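Local coordinates for beta-mannosidase (Trichoderma harzianum, PDB 4CVU), which probably hydrolyses terminal beta-linked mannose from the non-reducing ends of oligosaccharides and glycoconjugates, as a family 2 glycoside hydrolase, at residues 593-598 with 701-706. Residues are numbered along the deposited sequence; the frame is centred on the assembly and turned at random.
Sequences NEFGFI and LGSLYW
Phe595 O accepts a hydrogen bond from Trp706 N (2.8 Å) where the axes of the short strands 593-595 and 702-705, running in the same general direction, come within 4.9 Å, their directions 52° apart. Between 593-598 and 701-706 this is the one backbone hydrogen bond; the ladder continues where Gly702 pairs with Ala592 and Leu701 with Arg590. Asn593 O and Leu704 O approach as two acceptors, and Asn388 ND2 binds the former.

The Phe595 ring folds back over the second strand. With chi1 at 56°, CG sits between the backbone N and the carbonyl carbon, and one ring face comes down on Tyr705, whose CA lies 3.8 Å from the ring centroid in a CH-pi contact. CZ reaches Tyr705 CB at 3.5 Å, while Ser703 OG, itself hydrogen-bonded to Tyr737 OH, meets the ring edge. With the ring cut back to an alanine, a gap beside Tyr705 CB and Ser703 OG is likely to open. Glu594 and Trp706 run alongside each other, carboxylate and indole planes 36° apart; Arg420 and Tyr573 hold the carboxylate.

These are adjacent strands of the (beta/alpha)8 barrel that family 2 enzymes use for catalysis. Strand 592-595 pairs onward with 570-572 and strand 702-705 with 380-389, closing the barrel, while Ile687 of helix 664-692 packs against Phe595 and Ser703.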
loop_
_atom_site.group_PDB
_atom_site.type_symbol
_atom_site.label_atom_id
_atom_site.label_comp_id
_atom_site.label_asym_id
_atom_site.label_seq_id
_atom_site.Cartn_x
_atom_site.Cartn_y
_atom_site.Cartn_z
ATOM N N ASN A 593 8.530 36.875 4.534
ATOM C CA ASN A 593 8.879 35.987 3.428
ATOM C C ASN A 593 8.779 34.503 3.742
ATOM O O ASN A 593 8.846 33.666 2.820
ATOM C CB ASN A 593 10.275 36.337 2.893
ATOM C CG ASN A 593 11.399 35.767 3.721
ATOM O OD1 ASN A 593 11.352 35.782 4.929
ATOM N ND2 ASN A 593 12.457 35.302 3.055
ATOM N N GLU A 594 8.642 34.207 5.042
ATOM C CA GLU A 594 8.571 32.837 5.610
ATOM C C GLU A 594 7.841 32.800 6.934
ATOM O O GLU A 594 8.188 33.533 7.879
ATOM C CB GLU A 594 9.966 32.279 5.928
ATOM C CG GLU A 594 10.857 31.965 4.776
ATOM C CD GLU A 594 12.050 31.078 5.133
ATOM O OE1 GLU A 594 11.926 30.229 6.033
ATOM O OE2 GLU A 594 13.119 31.147 4.438
ATOM N N PHE A 595 6.877 31.895 7.036
ATOM C CA PHE A 595 6.230 31.604 8.330
ATOM C C PHE A 595 5.371 30.365 8.244
ATOM O O PHE A 595 4.761 30.088 7.196
ATOM C CB PHE A 595 5.408 32.793 8.841
ATOM C CG PHE A 595 4.363 33.276 7.869
ATOM C CD1 PHE A 595 4.700 34.157 6.827
ATOM C CD2 PHE A 595 3.036 32.881 8.005
ATOM C CE1 PHE A 595 3.726 34.608 5.942
ATOM C CE2 PHE A 595 2.061 33.324 7.114
ATOM C CZ PHE A 595 2.403 34.200 6.100
ATOM N N GLY A 596 5.350 29.589 9.325
ATOM C CA GLY A 596 4.504 28.369 9.347
ATOM C C GLY A 596 4.596 27.445 10.541
ATOM O O GLY A 596 5.265 27.746 11.546
ATOM N N PHE A 597 3.822 26.360 10.445
ATOM C CA PHE A 597 3.673 25.293 11.440
ATOM C C PHE A 597 3.332 24.062 10.568
ATOM O O PHE A 597 2.649 24.264 9.583
ATOM C CB PHE A 597 2.496 25.591 12.321
ATOM C CG PHE A 597 2.535 24.916 13.667
ATOM C CD1 PHE A 597 2.012 23.685 13.861
ATOM C CD2 PHE A 597 3.131 25.573 14.758
ATOM C CE1 PHE A 597 2.057 23.066 15.096
ATOM C CE2 PHE A 597 3.166 24.993 15.979
ATOM C CZ PHE A 597 2.637 23.746 16.180
ATOM N N ILE A 598 3.776 22.828 10.868
ATOM C CA ILE A 598 3.437 21.631 10.021
ATOM C C ILE A 598 2.056 21.048 10.220
ATOM O O ILE A 598 1.452 21.267 11.299
ATOM C CB ILE A 598 4.485 20.524 10.157
ATOM C CG1 ILE A 598 4.447 19.926 11.571
ATOM C CG2 ILE A 598 5.877 21.058 9.845
ATOM C CD1 ILE A 598 5.165 18.598 11.727
ATOM N N LEU A 701 4.586 45.262 3.422
ATOM C CA LEU A 701 4.112 45.065 2.050
ATOM C C LEU A 701 4.249 43.655 1.462
ATOM O O LEU A 701 4.387 43.522 0.231
ATOM C CB LEU A 701 4.771 46.061 1.101
ATOM C CG LEU A 701 4.401 47.541 1.247
ATOM C CD1 LEU A 701 5.171 48.338 0.180
ATOM C CD2 LEU A 701 2.943 47.808 1.079
ATOM N N GLY A 702 4.164 42.611 2.298
ATOM C CA GLY A 702 4.219 41.263 1.763
ATOM C C GLY A 702 3.979 40.134 2.725
ATOM O O GLY A 702 4.354 40.217 3.898
ATOM N N SER A 703 3.338 39.068 2.201
ATOM C CA SER A 703 3.108 37.848 2.923
ATOM C C SER A 703 3.363 36.680 2.011
ATOM O O SER A 703 2.582 36.483 1.052
ATOM C CB SER A 703 1.669 37.780 3.367
ATOM O OG SER A 703 1.369 36.546 3.995
ATOM N N LEU A 704 4.418 35.918 2.307
ATOM C CA LEU A 704 4.682 34.633 1.605
ATOM C C LEU A 704 4.775 33.522 2.623
ATOM O O LEU A 704 5.809 33.324 3.270
ATOM C CB LEU A 704 5.978 34.704 0.782
ATOM C CG LEU A 704 6.154 35.873 -0.185
ATOM C CD1 LEU A 704 7.531 35.875 -0.841
ATOM C CD2 LEU A 704 5.079 35.909 -1.243
ATOM N N TYR A 705 3.700 32.787 2.803
ATOM C CA TYR A 705 3.726 31.729 3.804
ATOM C C TYR A 705 4.641 30.552 3.426
ATOM O O TYR A 705 4.920 30.272 2.238
ATOM C CB TYR A 705 2.306 31.301 4.188
ATOM C CG TYR A 705 1.488 30.483 3.165
ATOM C CD1 TYR A 705 1.782 29.156 2.911
ATOM C CD2 TYR A 705 0.385 31.043 2.516
ATOM C CE1 TYR A 705 0.996 28.403 2.021
ATOM C CE2 TYR A 705 -0.395 30.302 1.635
ATOM C CZ TYR A 705 -0.088 28.987 1.391
ATOM O OH TYR A 705 -0.857 28.232 0.510
ATOM N N TRP A 706 5.127 29.883 4.466
ATOM C CA TRP A 706 5.924 28.663 4.319
ATOM C C TRP A 706 4.993 27.480 4.582
ATOM O O TRP A 706 4.520 27.327 5.710
ATOM C CB TRP A 706 7.133 28.652 5.301
ATOM C CG TRP A 706 7.967 27.481 4.948
ATOM C CD1 TRP A 706 7.801 26.221 5.383
ATOM C CD2 TRP A 706 8.973 27.420 3.925
ATOM N NE1 TRP A 706 8.648 25.371 4.751
ATOM C CE2 TRP A 706 9.392 26.085 3.844
ATOM C CE3 TRP A 706 9.581 28.370 3.110
ATOM C CZ2 TRP A 706 10.369 25.674 2.989
ATOM C CZ3 TRP A 706 10.559 27.961 2.231
ATOM C CH2 TRP A 706 10.946 26.612 2.173
#